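PDB 3TQT: D-alanine--D-alanine ligase from Coxiella burnetii, which catalyses the ATP-dependent joining of two D-alanines into D-alanyl-D-alanine, a step of peptidoglycan biosynthesis in cell wall formation. Local coordinates for residues A34-I39 / L343-I348. Numbering follows the deposited sequence.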
loop_
_atom_site.group_PDB
_atom_site.type_symbol
_atom_site.label_atom_id
_atom_site.label_comp_id
_atom_site.label_asym_id
_atom_site.label_seq_id
_atom_site.Cartn_x
_atom_site.Cartn_y
_atom_site.Cartn_z
ATOM N N ALA A 34 -21.456 -8.073 22.692
ATOM C CA ALA A 34 -21.913 -6.848 23.347
ATOM C C ALA A 34 -21.316 -6.657 24.749
ATOM O O ALA A 34 -21.266 -5.539 25.259
ATOM C CB ALA A 34 -23.428 -6.828 23.411
ATOM N N ALA A 35 -20.871 -7.747 25.366
ATOM C CA ALA A 35 -20.236 -7.669 26.684
ATOM C C ALA A 35 -18.854 -7.029 26.605
ATOM O O ALA A 35 -18.398 -6.415 27.566
ATOM C CB ALA A 35 -20.142 -9.055 27.328
ATOM N N LYS A 36 -18.188 -7.163 25.463
ATOM C CA LYS A 36 -16.795 -6.734 25.360
ATOM C C LYS A 36 -16.631 -5.379 24.706
ATOM O O LYS A 36 -15.621 -4.711 24.911
ATOM C CB LYS A 36 -15.988 -7.739 24.539
ATOM C CG LYS A 36 -16.561 -9.115 24.581
ATOM C CD LYS A 36 -15.683 -10.054 25.346
ATOM C CE LYS A 36 -14.814 -10.850 24.403
ATOM N NZ LYS A 36 -14.125 -11.913 25.164
ATOM N N TYR A 37 -17.609 -4.982 23.897
ATOM C CA TYR A 37 -17.395 -3.865 22.986
ATOM C C TYR A 37 -18.490 -2.827 23.034
ATOM O O TYR A 37 -19.667 -3.160 23.131
ATOM C CB TYR A 37 -17.290 -4.374 21.547
ATOM C CG TYR A 37 -16.295 -5.486 21.385
ATOM C CD1 TYR A 37 -14.949 -5.271 21.652
ATOM C CD2 TYR A 37 -16.696 -6.751 20.965
ATOM C CE1 TYR A 37 -14.026 -6.277 21.506
ATOM C CE2 TYR A 37 -15.776 -7.771 20.828
ATOM C CZ TYR A 37 -14.443 -7.525 21.096
ATOM O OH TYR A 37 -13.511 -8.528 20.964
ATOM N N LEU A 38 -18.084 -1.566 22.959
ATOM C CA LEU A 38 -19.007 -0.493 22.635
ATOM C C LEU A 38 -18.790 -0.259 21.156
ATOM O O LEU A 38 -17.692 0.092 20.729
ATOM C CB LEU A 38 -18.687 0.776 23.415
ATOM C CG LEU A 38 -19.039 0.744 24.896
ATOM C CD1 LEU A 38 -18.571 2.034 25.543
ATOM C CD2 LEU A 38 -20.532 0.555 25.072
ATOM N N ILE A 39 -19.835 -0.476 20.373
ATOM C CA ILE A 39 -19.699 -0.496 18.929
ATOM C C ILE A 39 -20.164 0.827 18.339
ATOM O O ILE A 39 -21.251 1.313 18.668
ATOM C CB ILE A 39 -20.527 -1.656 18.345
ATOM C CG1 ILE A 39 -20.106 -2.971 18.997
ATOM C CG2 ILE A 39 -20.416 -1.709 16.809
ATOM C CD1 ILE A 39 -21.125 -4.070 18.877
ATOM N N LEU A 343 -14.441 -15.428 16.233
ATOM C CA LEU A 343 -13.634 -14.996 15.101
ATOM C C LEU A 343 -13.395 -13.492 15.216
ATOM O O LEU A 343 -12.266 -13.022 15.096
ATOM C CB LEU A 343 -14.347 -15.327 13.782
ATOM C CG LEU A 343 -13.776 -14.702 12.508
ATOM C CD1 LEU A 343 -12.297 -15.097 12.289
ATOM C CD2 LEU A 343 -14.627 -15.095 11.295
ATOM N N LEU A 344 -14.462 -12.736 15.462
ATOM C CA LEU A 344 -14.333 -11.282 15.554
ATOM C C LEU A 344 -13.438 -10.886 16.725
ATOM O O LEU A 344 -12.632 -9.965 16.603
ATOM C CB LEU A 344 -15.703 -10.614 15.685
ATOM C CG LEU A 344 -16.658 -10.859 14.515
ATOM C CD1 LEU A 344 -18.015 -10.192 14.781
ATOM C CD2 LEU A 344 -16.034 -10.364 13.217
ATOM N N ASP A 345 -13.582 -11.567 17.863
ATOM C CA ASP A 345 -12.707 -11.272 19.004
ATOM C C ASP A 345 -11.249 -11.481 18.617
ATOM O O ASP A 345 -10.370 -10.679 18.962
ATOM C CB ASP A 345 -13.020 -12.161 20.218
ATOM C CG ASP A 345 -14.392 -11.895 20.814
ATOM O OD1 ASP A 345 -14.840 -10.729 20.808
ATOM O OD2 ASP A 345 -15.017 -12.865 21.303
ATOM N N GLN A 346 -10.984 -12.580 17.924
ATOM C CA GLN A 346 -9.619 -12.876 17.503
ATOM C C GLN A 346 -9.081 -11.823 16.535
ATOM O O GLN A 346 -7.937 -11.375 16.659
ATOM C CB GLN A 346 -9.541 -14.297 16.930
ATOM C CG GLN A 346 -9.764 -15.326 18.055
ATOM C CD GLN A 346 -9.441 -16.750 17.663
ATOM O OE1 GLN A 346 -8.685 -16.996 16.724
ATOM N NE2 GLN A 346 -10.006 -17.705 18.401
ATOM N N LEU A 347 -9.917 -11.394 15.596
ATOM C CA LEU A 347 -9.485 -10.356 14.661
ATOM C C LEU A 347 -9.151 -9.058 15.400
ATOM O O LEU A 347 -8.160 -8.399 15.092
ATOM C CB LEU A 347 -10.544 -10.119 13.588
ATOM C CG LEU A 347 -10.663 -11.268 12.582
ATOM C CD1 LEU A 347 -11.967 -11.148 11.812
ATOM C CD2 LEU A 347 -9.460 -11.259 11.648
ATOM N N ILE A 348 -9.976 -8.696 16.374
ATOM C CA ILE A 348 -9.702 -7.494 17.156
ATOM C C ILE A 348 -8.424 -7.659 17.988
ATOM O O ILE A 348 -7.590 -6.757 18.039
ATOM C CB ILE A 348 -10.914 -7.112 18.035
ATOM C CG1 ILE A 348 -12.045 -6.564 17.151
ATOM C CG2 ILE A 348 -10.521 -6.118 19.119
ATOM C CD1 ILE A 348 -13.405 -6.549 17.833
#
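Tyr37 and Asp345 are joined by the hydrogen bond that crosses this contact: the phenol OH of Tyr37 donates to OD1 of Asp345 at 2.6 Å. The oxygen is met on its anti side, with the donor 25° out of the carboxylate plane. Asp345 OD1 also lies at the ring edge, in its plane, 3.1 Å from Tyr37 CE2, while ring and carboxylate planes are turned 42° apart.

Both faces of the Tyr37 ring are covered. Ile348 CD1 sits over one face, displaced toward the rim, 3.9 Å from the Tyr37 ring centroid and 26° off its normal, a CH-pi contact. Lys36 CB lies over the centre of the opposite face, 3.6 Å above the Tyr37 ring plane. The phenol is thus held between two aliphatic groups and tethered at its hydroxyl; Tyr37, Asp345 and Ile348 are all buried.

The exposed Lys36 makes the looser side. Its chain, bent at chi2 and chi3, carries Lys36 CE to 3.6 Å from Asp345 OD1. Lys36 NZ stays 4.1 Å from Asp345 OD2, too long for a salt bridge, so any electrostatic attraction is probably modest.

Lying away from the annotated sites, the contact joins the start of strand 37-44, in the Rossmann-like N-terminal part, to helix 340-370, whose contacting turns belong to the ATP-grasp part. Strand 5-12 lies alongside, with Ile7 touching both Tyr37 and Ile348, and strand 228-236 meets the helix through Leu235 against Leu347.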